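Local coordinates for chitosanase (Bacillus subtilis subsp. subtilis str. 168, PDB 7C6C), which hydrolyses internal beta-1,4 linkages between glucosamine units of chitosan, an endo-acting glycosidase of family 46, at residues Leu131-Thr143 with Leu214-Asn226. Sequence-based numbering, arbitrary orientation.
Sequences LKTALARAVMYDT and LRSIAKENNYNLN
The capped N-terminus of helix 134-147 meets the turn that follows helix 209-219, where Tyr223 O accepts from Leu135 N at 2.9 Å (N-H...O angle 157°). Thr133 is the N-cap: its OG1 takes the N-H of Ala136 at 3.1 Å, is also hydrogen-bonded to Glu177, and lies at the edge of the Tyr223 ring. A water accepts from Ala134 N, the first amide of the helix, and donates to Asn224 OD1. Leu135 makes the largest single contribution to the apolar contact. With CG anti to the backbone N (chi1 175°), it reaches across to helix 209-219, where CD2 packs 3.8 Å from Ala218 CB and over one face of the Tyr223 ring, while CD1 meets Ile217 CG2 at 3.9 Å. Leu225 CD2 touches Ala138 CB at 3.9 Å, and farther along Val139 CG2 rests 4.1 Å from Leu214 CD1. Beyond them Asp142, salt-bridged to Arg188 and Arg210 and hydrogen-bonded to Thr15, has its side chain about 5 Å from that of Glu19, the predicted proton donor. Helix 209-219 closes in a Schellman motif at Asn221, and the type I turn 222-225 docks on the N-terminus of its antiparallel neighbour (176°), within the lysozyme-clan fold of family 46 chitosanases.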
ATOM      1  N   LEU A 131       4.024   2.317  18.560  1.00 19.58           N
ATOM      2  CA  LEU A 131       2.910   1.405  18.347  1.00 19.54           C
ATOM      3  C   LEU A 131       3.295   0.009  18.817  1.00 20.34           C
ATOM      4  O   LEU A 131       4.379  -0.492  18.500  1.00 22.83           O
ATOM      5  CB  LEU A 131       2.524   1.384  16.867  1.00 18.89           C
ATOM      6  CG  LEU A 131       2.209   2.758  16.269  1.00 18.79           C
ATOM      7  CD1 LEU A 131       1.663   2.625  14.864  1.00 18.83           C
ATOM      8  CD2 LEU A 131       1.237   3.524  17.148  1.00 19.29           C
ATOM      9  N   LYS A 132       2.414  -0.614  19.599  1.00 19.03           N
ATOM     10  CA  LYS A 132       2.653  -1.965  20.081  1.00 19.92           C
ATOM     11  C   LYS A 132       1.718  -3.011  19.497  1.00 18.48           C
ATOM     12  O   LYS A 132       2.050  -4.200  19.543  1.00 21.23           O
ATOM     13  CB  LYS A 132       2.554  -2.016  21.613  1.00 22.09           C
ATOM     14  CG  LYS A 132       3.626  -1.211  22.328  1.00 24.43           C
ATOM     15  CD  LYS A 132       3.479  -1.327  23.841  1.00 27.26           C
ATOM     16  CE  LYS A 132       4.631  -0.654  24.573  1.00 29.80           C
ATOM     17  NZ  LYS A 132       4.436  -0.694  26.048  1.00 31.47           N
ATOM     18  N   THR A 133       0.567  -2.618  18.956  1.00 15.37           N
ATOM     19  CA  THR A 133      -0.411  -3.608  18.529  1.00 14.57           C
ATOM     20  C   THR A 133      -0.190  -4.009  17.079  1.00 13.52           C
ATOM     21  O   THR A 133       0.212  -3.203  16.233  1.00 13.63           O
ATOM     22  CB  THR A 133      -1.856  -3.127  18.707  1.00 14.76           C
ATOM     23  OG1 THR A 133      -2.138  -2.064  17.787  1.00 14.39           O
ATOM     24  CG2 THR A 133      -2.138  -2.689  20.146  1.00 15.57           C
ATOM     25  N   ALA A 134      -0.480  -5.275  16.796  1.00 12.65           N
ATOM     26  CA  ALA A 134      -0.391  -5.749  15.425  1.00 12.92           C
ATOM     27  C   ALA A 134      -1.372  -5.010  14.524  1.00 11.65           C
ATOM     28  O   ALA A 134      -1.049  -4.712  13.369  1.00 11.84           O
ATOM     29  CB  ALA A 134      -0.637  -7.257  15.378  1.00 13.04           C
ATOM     30  N   LEU A 135      -2.576  -4.712  15.026  1.00 11.40           N
ATOM     31  CA  LEU A 135      -3.547  -4.012  14.191  1.00 11.12           C
ATOM     32  C   LEU A 135      -3.035  -2.630  13.797  1.00 11.04           C
ATOM     33  O   LEU A 135      -3.120  -2.234  12.633  1.00 11.29           O
ATOM     34  CB  LEU A 135      -4.910  -3.922  14.879  1.00 11.39           C
ATOM     35  CG  LEU A 135      -5.949  -3.093  14.111  1.00 11.98           C
ATOM     36  CD1 LEU A 135      -6.210  -3.634  12.698  1.00 12.52           C
ATOM     37  CD2 LEU A 135      -7.244  -2.999  14.889  1.00 13.16           C
ATOM     38  N   ALA A 136      -2.483  -1.877  14.750  1.00 11.55           N
ATOM     39  CA  ALA A 136      -1.978  -0.554  14.387  1.00 11.77           C
ATOM     40  C   ALA A 136      -0.852  -0.655  13.364  1.00 11.59           C
ATOM     41  O   ALA A 136      -0.808   0.119  12.402  1.00 11.97           O
ATOM     42  CB  ALA A 136      -1.516   0.209  15.623  1.00 13.06           C
ATOM     43  N   ARG A 137       0.056  -1.617  13.544  1.00 11.79           N
ATOM     44  CA  ARG A 137       1.125  -1.822  12.569  1.00 11.89           C
ATOM     45  C   ARG A 137       0.569  -2.215  11.204  1.00 11.48           C
ATOM     46  O   ARG A 137       1.072  -1.764  10.170  1.00 11.77           O
ATOM     47  CB  ARG A 137       2.117  -2.866  13.085  1.00 12.96           C
ATOM     48  CG  ARG A 137       2.950  -2.369  14.255  1.00 15.21           C
ATOM     49  CD  ARG A 137       3.855  -3.452  14.803  1.00 18.48           C
ATOM     50  NE  ARG A 137       4.532  -2.996  16.015  1.00 21.23           N
ATOM     51  CZ  ARG A 137       5.004  -3.797  16.966  1.00 24.06           C
ATOM     52  NH1 ARG A 137       4.882  -5.113  16.858  1.00 25.09           N
ATOM     53  NH2 ARG A 137       5.596  -3.279  18.032  1.00 25.30           N
ATOM     54  N   ALA A 138      -0.475  -3.048  11.182  1.00 10.82           N
ATOM     55  CA  ALA A 138      -1.105  -3.416   9.918  1.00 11.11           C
ATOM     56  C   ALA A 138      -1.745  -2.208   9.245  1.00 10.73           C
ATOM     57  O   ALA A 138      -1.692  -2.069   8.016  1.00 11.02           O
ATOM     58  CB  ALA A 138      -2.141  -4.510  10.153  1.00 11.74           C
ATOM     59  N   VAL A 139      -2.366  -1.330  10.033  1.00 10.36           N
ATOM     60  CA  VAL A 139      -2.917  -0.103   9.466  1.00 11.14           C
ATOM     61  C   VAL A 139      -1.808   0.752   8.866  1.00 10.83           C
ATOM     62  O   VAL A 139      -1.965   1.308   7.773  1.00 11.43           O
ATOM     63  CB  VAL A 139      -3.744   0.668  10.510  1.00 11.68           C
ATOM     64  CG1 VAL A 139      -4.186   2.019   9.956  1.00 11.98           C
ATOM     65  CG2 VAL A 139      -4.952  -0.153  10.964  1.00 11.85           C
ATOM     66  N   MET A 140      -0.672   0.879   9.570  1.00 11.26           N
ATOM     67  CA  MET A 140       0.438   1.657   9.019  1.00 11.12           C
ATOM     68  C   MET A 140       0.933   1.062   7.708  1.00 10.97           C
ATOM     69  O   MET A 140       1.214   1.795   6.751  1.00 11.60           O
ATOM     70  CB  MET A 140       1.599   1.739  10.017  1.00 12.28           C
ATOM     71  CG  MET A 140       1.280   2.403  11.350  1.00 13.60           C
ATOM     72  SD  MET A 140       0.595   4.070  11.255  1.00 15.07           S
ATOM     73  CE  MET A 140      -1.103   3.736  11.734  1.00 15.78           C
ATOM     74  N   TYR A 141       1.050  -0.267   7.656  1.00 10.74           N
ATOM     75  CA  TYR A 141       1.520  -0.955   6.458  1.00 10.70           C
ATOM     76  C   TYR A 141       0.592  -0.682   5.276  1.00 10.72           C
ATOM     77  O   TYR A 141       1.043  -0.313   4.184  1.00 11.07           O
ATOM     78  CB  TYR A 141       1.586  -2.447   6.795  1.00 10.81           C
ATOM     79  CG  TYR A 141       2.237  -3.407   5.821  1.00 10.19           C
ATOM     80  CD1 TYR A 141       2.960  -2.977   4.712  1.00 10.43           C
ATOM     81  CD2 TYR A 141       2.128  -4.777   6.035  1.00 10.40           C
ATOM     82  CE1 TYR A 141       3.549  -3.890   3.847  1.00 10.37           C
ATOM     83  CE2 TYR A 141       2.706  -5.687   5.188  1.00 10.50           C
ATOM     84  CZ  TYR A 141       3.415  -5.241   4.093  1.00 10.15           C
ATOM     85  OH  TYR A 141       4.007  -6.148   3.245  1.00 10.79           O
ATOM     86  N   ASP A 142      -0.719  -0.837   5.483  1.00 10.25           N
ATOM     87  CA  ASP A 142      -1.666  -0.549   4.411  1.00 10.03           C
ATOM     88  C   ASP A 142      -1.596   0.916   4.001  1.00 10.29           C
ATOM     89  O   ASP A 142      -1.694   1.245   2.810  1.00 10.92           O
ATOM     90  CB  ASP A 142      -3.086  -0.892   4.850  1.00 10.16           C
ATOM     91  CG  ASP A 142      -4.076  -0.715   3.728  1.00 10.24           C
ATOM     92  OD1 ASP A 142      -4.008  -1.503   2.766  1.00 10.25           O
ATOM     93  OD2 ASP A 142      -4.897   0.227   3.792  1.00 10.73           O
ATOM     94  N   THR A 143      -1.425   1.812   4.977  1.00 10.18           N
ATOM     95  CA  THR A 143      -1.411   3.240   4.684  1.00 11.07           C
ATOM     96  C   THR A 143      -0.239   3.610   3.786  1.00 11.30           C
ATOM     97  O   THR A 143      -0.404   4.352   2.812  1.00 11.45           O
ATOM     98  CB  THR A 143      -1.365   4.049   5.983  1.00 11.62           C
ATOM     99  OG1 THR A 143      -2.529   3.760   6.765  1.00 12.10           O
ATOM    100  CG2 THR A 143      -1.340   5.547   5.692  1.00 12.28           C
ATOM    101  N   LEU A 214     -10.855  -1.777   8.555  1.00 10.47           N
ATOM    102  CA  LEU A 214      -9.843  -1.791   9.602  1.00 10.62           C
ATOM    103  C   LEU A 214     -10.440  -1.385  10.943  1.00 10.70           C
ATOM    104  O   LEU A 214     -10.142  -1.998  11.976  1.00 10.85           O
ATOM    105  CB  LEU A 214      -8.679  -0.880   9.201  1.00 10.80           C
ATOM    106  CG  LEU A 214      -7.905  -1.355   7.962  1.00 11.11           C
ATOM    107  CD1 LEU A 214      -7.037  -0.221   7.391  1.00 11.48           C
ATOM    108  CD2 LEU A 214      -7.057  -2.596   8.274  1.00 11.49           C
ATOM    109  N   ARG A 215     -11.308  -0.373  10.943  1.00 11.52           N
ATOM    110  CA  ARG A 215     -11.961   0.026  12.182  1.00 12.37           C
ATOM    111  C   ARG A 215     -12.813  -1.099  12.750  1.00 11.60           C
ATOM    112  O   ARG A 215     -12.905  -1.245  13.973  1.00 12.01           O
ATOM    113  CB  ARG A 215     -12.796   1.287  11.963  1.00 14.57           C
ATOM    114  CG  ARG A 215     -12.997   2.063  13.256  1.00 16.40           C
ATOM    115  CD  ARG A 215     -13.972   3.212  13.125  1.00 17.93           C
ATOM    116  NE  ARG A 215     -13.590   4.198  12.114  1.00 18.82           N
ATOM    117  CZ  ARG A 215     -12.792   5.245  12.326  1.00 20.46           C
ATOM    118  NH1 ARG A 215     -12.239   5.453  13.517  1.00 20.40           N
ATOM    119  NH2 ARG A 215     -12.545   6.091  11.336  1.00 21.34           N
ATOM    120  N   SER A 216     -13.443  -1.903  11.886  1.00 11.62           N
ATOM    121  CA  SER A 216     -14.265  -3.005  12.380  1.00 12.16           C
ATOM    122  C   SER A 216     -13.434  -4.032  13.133  1.00 10.86           C
ATOM    123  O   SER A 216     -13.929  -4.649  14.084  1.00 11.53           O
ATOM    124  CB  SER A 216     -15.019  -3.662  11.225  1.00 12.93           C
ATOM    125  OG  SER A 216     -16.028  -2.796  10.725  1.00 15.40           O
ATOM    126  N   ILE A 217     -12.178  -4.237  12.724  1.00 10.32           N
ATOM    127  CA  ILE A 217     -11.289  -5.121  13.472  1.00 10.43           C
ATOM    128  C   ILE A 217     -11.032  -4.550  14.862  1.00 10.57           C
ATOM    129  O   ILE A 217     -11.073  -5.271  15.870  1.00 11.27           O
ATOM    130  CB  ILE A 217      -9.978  -5.348  12.693  1.00 10.80           C
ATOM    131  CG1 ILE A 217     -10.254  -5.913  11.293  1.00 11.27           C
ATOM    132  CG2 ILE A 217      -9.045  -6.248  13.488  1.00 11.19           C
ATOM    133  CD1 ILE A 217      -9.023  -6.019  10.425  1.00 11.70           C
ATOM    134  N   ALA A 218     -10.781  -3.238  14.936  1.00 10.86           N
ATOM    135  CA  ALA A 218     -10.614  -2.579  16.227  1.00 11.45           C
ATOM    136  C   ALA A 218     -11.863  -2.732  17.085  1.00 11.12           C
ATOM    137  O   ALA A 218     -11.767  -2.982  18.291  1.00 11.68           O
ATOM    138  CB  ALA A 218     -10.300  -1.100  16.015  1.00 12.61           C
ATOM    139  N   LYS A 219     -13.043  -2.618  16.475  1.00 10.95           N
ATOM    140  CA  LYS A 219     -14.292  -2.688  17.225  1.00 11.22           C
ATOM    141  C   LYS A 219     -14.614  -4.103  17.695  1.00 10.59           C
ATOM    142  O   LYS A 219     -15.418  -4.272  18.622  1.00 11.82           O
ATOM    143  CB  LYS A 219     -15.429  -2.080  16.400  1.00 13.01           C
ATOM    144  CG  LYS A 219     -15.314  -0.564  16.212  1.00 15.08           C
ATOM    145  CD  LYS A 219     -16.415  -0.034  15.290  1.00 18.88           C
ATOM    146  CE  LYS A 219     -16.361   1.473  15.111  1.00 23.29           C
ATOM    147  NZ  LYS A 219     -16.848   2.194  16.317  1.00 26.98           N
ATOM    148  N   GLU A 220     -13.997  -5.117  17.090  1.00 10.06           N
ATOM    149  CA  GLU A 220     -14.036  -6.474  17.624  1.00 10.35           C
ATOM    150  C   GLU A 220     -13.012  -6.688  18.727  1.00 10.65           C
ATOM    151  O   GLU A 220     -12.966  -7.781  19.308  1.00 11.12           O
ATOM    152  CB  GLU A 220     -13.827  -7.506  16.513  1.00 10.28           C
ATOM    153  CG  GLU A 220     -14.981  -7.556  15.534  1.00 10.20           C
ATOM    154  CD  GLU A 220     -14.846  -8.633  14.474  1.00 11.55           C
ATOM    155  OE1 GLU A 220     -13.877  -9.430  14.491  1.00 11.18           O
ATOM    156  OE2 GLU A 220     -15.731  -8.682  13.606  1.00 13.48           O
ATOM    157  N   ASN A 221     -12.208  -5.665  19.023  1.00 11.39           N
ATOM    158  CA  ASN A 221     -11.097  -5.758  19.969  1.00 12.31           C
ATOM    159  C   ASN A 221     -10.070  -6.807  19.543  1.00 12.84           C
ATOM    160  O   ASN A 221      -9.505  -7.519  20.369  1.00 15.52           O
ATOM    161  CB  ASN A 221     -11.550  -5.952  21.418  1.00 12.69           C
ATOM    162  CG  ASN A 221     -10.469  -5.575  22.407  1.00 13.02           C
ATOM    163  OD1 ASN A 221      -9.654  -4.687  22.146  1.00 14.75           O
ATOM    164  ND2 ASN A 221     -10.454  -6.247  23.548  1.00 12.72           N
ATOM    165  N   ASN A 222      -9.814  -6.892  18.247  1.00 11.02           N
ATOM    166  CA  ASN A 222      -8.852  -7.856  17.710  1.00 10.55           C
ATOM    167  C   ASN A 222      -7.533  -7.158  17.362  1.00 10.22           C
ATOM    168  O   ASN A 222      -7.043  -7.208  16.231  1.00 10.94           O
ATOM    169  CB  ASN A 222      -9.457  -8.582  16.510  1.00 10.43           C
ATOM    170  CG  ASN A 222      -8.602  -9.728  16.013  1.00  9.98           C
ATOM    171  OD1 ASN A 222      -7.711 -10.209  16.721  1.00 11.19           O
ATOM    172  ND2 ASN A 222      -8.867 -10.179  14.782  1.00 10.93           N
ATOM    173  N   TYR A 223      -6.946  -6.493  18.368  1.00 11.14           N
ATOM    174  CA  TYR A 223      -5.734  -5.704  18.144  1.00 12.00           C
ATOM    175  C   TYR A 223      -4.496  -6.559  17.910  1.00 11.79           C
ATOM    176  O   TYR A 223      -3.505  -6.051  17.374  1.00 12.27           O
ATOM    177  CB  TYR A 223      -5.511  -4.710  19.282  1.00 13.15           C
ATOM    178  CG  TYR A 223      -6.452  -3.534  19.224  1.00 13.56           C
ATOM    179  CD1 TYR A 223      -7.716  -3.616  19.792  1.00 14.48           C
ATOM    180  CD2 TYR A 223      -6.088  -2.347  18.596  1.00 14.72           C
ATOM    181  CE1 TYR A 223      -8.589  -2.553  19.749  1.00 15.07           C
ATOM    182  CE2 TYR A 223      -6.964  -1.275  18.540  1.00 15.17           C
ATOM    183  CZ  TYR A 223      -8.216  -1.390  19.126  1.00 15.18           C
ATOM    184  OH  TYR A 223      -9.110  -0.344  19.098  1.00 16.75           O
ATOM    185  N   ASN A 224      -4.524  -7.834  18.288  1.00 11.39           N
ATOM    186  CA  ASN A 224      -3.433  -8.743  17.964  1.00 11.80           C
ATOM    187  C   ASN A 224      -3.563  -9.344  16.574  1.00 10.65           C
ATOM    188  O   ASN A 224      -2.686 -10.115  16.163  1.00 11.40           O
ATOM    189  CB  ASN A 224      -3.323  -9.864  18.998  1.00 12.84           C
ATOM    190  CG  ASN A 224      -1.938 -10.489  19.032  1.00 13.86           C
ATOM    191  OD1 ASN A 224      -0.927  -9.788  19.082  1.00 14.84           O
ATOM    192  ND2 ASN A 224      -1.884 -11.808  18.990  1.00 14.54           N
ATOM    193  N   LEU A 225      -4.629  -9.014  15.848  1.00 10.71           N
ATOM    194  CA  LEU A 225      -4.836  -9.514  14.490  1.00 10.81           C
ATOM    195  C   LEU A 225      -4.817 -11.040  14.468  1.00 10.37           C
ATOM    196  O   LEU A 225      -4.165 -11.666  13.630  1.00 11.12           O
ATOM    197  CB  LEU A 225      -3.827  -8.921  13.497  1.00 12.05           C
ATOM    198  CG  LEU A 225      -4.295  -8.633  12.069  1.00 13.95           C
ATOM    199  CD1 LEU A 225      -5.467  -7.668  12.034  1.00 13.32           C
ATOM    200  CD2 LEU A 225      -3.131  -8.082  11.265  1.00 15.15           C
ATOM    201  N   ASN A 226      -5.527 -11.634  15.427  1.00 10.57           N
ATOM    202  CA  ASN A 226      -5.732 -13.074  15.449  1.00 10.69           C
ATOM    203  C   ASN A 226      -6.712 -13.479  14.350  1.00 10.04           C
ATOM    204  O   ASN A 226      -7.516 -12.678  13.870  1.00 10.32           O
ATOM    205  CB  ASN A 226      -6.315 -13.501  16.795  1.00 11.87           C
ATOM    206  CG  ASN A 226      -5.364 -13.272  17.957  1.00 14.39           C
ATOM    207  OD1 ASN A 226      -4.149 -13.289  17.797  1.00 15.11           O
ATOM    208  ND2 ASN A 226      -5.921 -13.077  19.137  1.00 17.92           N
TER
HETATM  209  O   HOH W   1      -0.527  -7.079  19.135  1.00 16.01           O